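Local coordinates for protein putative epimerase (PDB 4LW8) that probably acts as an NAD(P)-dependent sugar-nucleotide epimerase or dehydratase in the synthesis of the lipopolysaccharide O-antigen, at residues A[88-93]-A[130-135]. Sequence-based numbering, arbitrary orientation.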
loop_
_atom_site.group_PDB
_atom_site.type_symbol
_atom_site.label_atom_id
_atom_site.label_comp_id
_atom_site.label_asym_id
_atom_site.label_seq_id
_atom_site.Cartn_x
_atom_site.Cartn_y
_atom_site.Cartn_z
ATOM N N ALA A 88 -19.238 18.440 0.658
ATOM C CA ALA A 88 -18.884 17.287 -0.184
ATOM C C ALA A 88 -17.469 17.427 -0.739
ATOM O O ALA A 88 -17.062 18.508 -1.148
ATOM C CB ALA A 88 -19.875 17.128 -1.331
ATOM N N VAL A 89 -16.723 16.330 -0.745
ATOM C CA VAL A 89 -15.363 16.342 -1.261
ATOM C C VAL A 89 -15.196 15.248 -2.307
ATOM O O VAL A 89 -15.632 14.121 -2.094
ATOM C CB VAL A 89 -14.320 16.142 -0.122
ATOM C CG1 VAL A 89 -12.907 16.048 -0.688
ATOM C CG2 VAL A 89 -14.415 17.275 0.904
ATOM N N VAL A 90 -14.577 15.575 -3.437
ATOM C CA VAL A 90 -14.225 14.547 -4.404
ATOM C C VAL A 90 -12.732 14.646 -4.660
ATOM O O VAL A 90 -12.231 15.668 -5.110
ATOM C CB VAL A 90 -15.001 14.668 -5.729
ATOM C CG1 VAL A 90 -14.665 13.470 -6.653
ATOM C CG2 VAL A 90 -16.486 14.692 -5.472
ATOM N N HIS A 91 -12.022 13.578 -4.344
ATOM C CA HIS A 91 -10.574 13.567 -4.472
ATOM C C HIS A 91 -10.164 12.914 -5.788
ATOM O O HIS A 91 -10.182 11.697 -5.902
ATOM C CB HIS A 91 -9.970 12.832 -3.289
ATOM C CG HIS A 91 -8.476 12.719 -3.329
ATOM N ND1 HIS A 91 -7.654 13.751 -3.707
ATOM C CD2 HIS A 91 -7.665 11.676 -3.009
ATOM C CE1 HIS A 91 -6.388 13.356 -3.619
ATOM N NE2 HIS A 91 -6.373 12.109 -3.195
ATOM N N LEU A 92 -9.820 13.737 -6.774
ATOM C CA LEU A 92 -9.469 13.248 -8.114
ATOM C C LEU A 92 -7.983 13.392 -8.412
ATOM O O LEU A 92 -7.469 12.744 -9.318
ATOM C CB LEU A 92 -10.262 14.004 -9.194
ATOM C CG LEU A 92 -11.787 13.938 -9.049
ATOM C CD1 LEU A 92 -12.476 14.871 -10.047
ATOM C CD2 LEU A 92 -12.285 12.498 -9.196
ATOM N N ALA A 93 -7.310 14.281 -7.681
ATOM C CA ALA A 93 -5.909 14.599 -7.962
ATOM C C ALA A 93 -5.011 13.409 -7.653
ATOM O O ALA A 93 -5.036 12.877 -6.545
ATOM C CB ALA A 93 -5.469 15.829 -7.163
ATOM N N ALA A 130 -19.732 13.926 3.170
ATOM C CA ALA A 130 -19.288 12.866 2.261
ATOM C C ALA A 130 -17.934 13.193 1.641
ATOM O O ALA A 130 -17.726 14.295 1.116
ATOM C CB ALA A 130 -20.317 12.637 1.175
ATOM N N VAL A 131 -17.018 12.232 1.724
ATOM C CA VAL A 131 -15.691 12.344 1.139
ATOM C C VAL A 131 -15.484 11.182 0.166
ATOM O O VAL A 131 -15.324 10.056 0.579
ATOM C CB VAL A 131 -14.603 12.318 2.222
ATOM C CG1 VAL A 131 -13.198 12.479 1.611
ATOM C CG2 VAL A 131 -14.878 13.390 3.272
ATOM N N LEU A 132 -15.499 11.465 -1.128
ATOM C CA LEU A 132 -15.361 10.431 -2.139
ATOM C C LEU A 132 -13.933 10.406 -2.652
ATOM O O LEU A 132 -13.439 11.399 -3.177
ATOM C CB LEU A 132 -16.317 10.675 -3.309
ATOM C CG LEU A 132 -16.235 9.667 -4.463
ATOM C CD1 LEU A 132 -16.612 8.245 -4.011
ATOM C CD2 LEU A 132 -17.109 10.115 -5.609
ATOM N N LEU A 133 -13.264 9.274 -2.497
ATOM C CA LEU A 133 -11.908 9.146 -3.005
ATOM C C LEU A 133 -11.908 8.318 -4.286
ATOM O O LEU A 133 -12.493 7.236 -4.336
ATOM C CB LEU A 133 -11.010 8.508 -1.953
ATOM C CG LEU A 133 -11.096 9.169 -0.569
ATOM C CD1 LEU A 133 -10.221 8.464 0.436
ATOM C CD2 LEU A 133 -10.713 10.627 -0.627
ATOM N N ALA A 134 -11.250 8.817 -5.323
ATOM C CA ALA A 134 -11.146 8.047 -6.554
ATOM C C ALA A 134 -9.936 7.132 -6.488
ATOM O O ALA A 134 -8.804 7.581 -6.607
ATOM C CB ALA A 134 -11.065 8.983 -7.777
ATOM N N SER A 135 -10.179 5.841 -6.285
ATOM C CA SER A 135 -9.141 4.837 -6.445
ATOM C C SER A 135 -9.142 4.447 -7.914
ATOM O O SER A 135 -9.371 5.287 -8.798
ATOM C CB SER A 135 -9.392 3.628 -5.536
ATOM O OG SER A 135 -8.316 2.702 -5.579
#
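His91 and Leu133 make the tightest side-chain contact between strands 88-91 and 130-134: Leu133 CD2 comes within 3.5 Å of His91 CB and meets the imidazole obliquely. Leu133 reaches it because its CG stands anti to its own carbonyl carbon (chi1 -50°), which carries the end of the side chain over toward the neighbouring strand. The His91 ring is gripped at both nitrogens, ND1 by Thr24 OG1 and NE2 by Thr114 OG1, two bonds that should hold the buried ring in one rotation. Beneath these side chains the backbones run parallel and in step. Val89 takes the Ala130 oxygen with its N and gives its own O to Leu132 N at 2.8 Å; His91 then repeats the pattern, with its N on Leu132 O at 2.8 Å and an N-H...O angle of 171°, and its O receiving Ala134 N. These are adjacent central strands of the Rossmann fold of the epimerase/dehydratase family, joined by a crossover through helix 103-122, whose Leu117, Leu118 and Leu121 pack over the face bearing Val89, His91 and Val131. On the opposite face, Ala88 and Leu132 lie against helix 227-240. No side-chain pair here comes as close as His91 and Leu133; Val90 CG1 stands 4.3 Å from Leu132 CD2, while Leu132 also leans on Val181 and Ala183 of the next strand. Past His91 the chains splay: the CA atoms of Leu92 and Ala134 are 5.7 Å apart, and the last backbone bond, Ala134 N to His91 O, lengthens to 3.1 Å. Leu92, partly exposed and resting on Tyr234, still brings CD2 to 4.0 Å from CB of the buried Ala134.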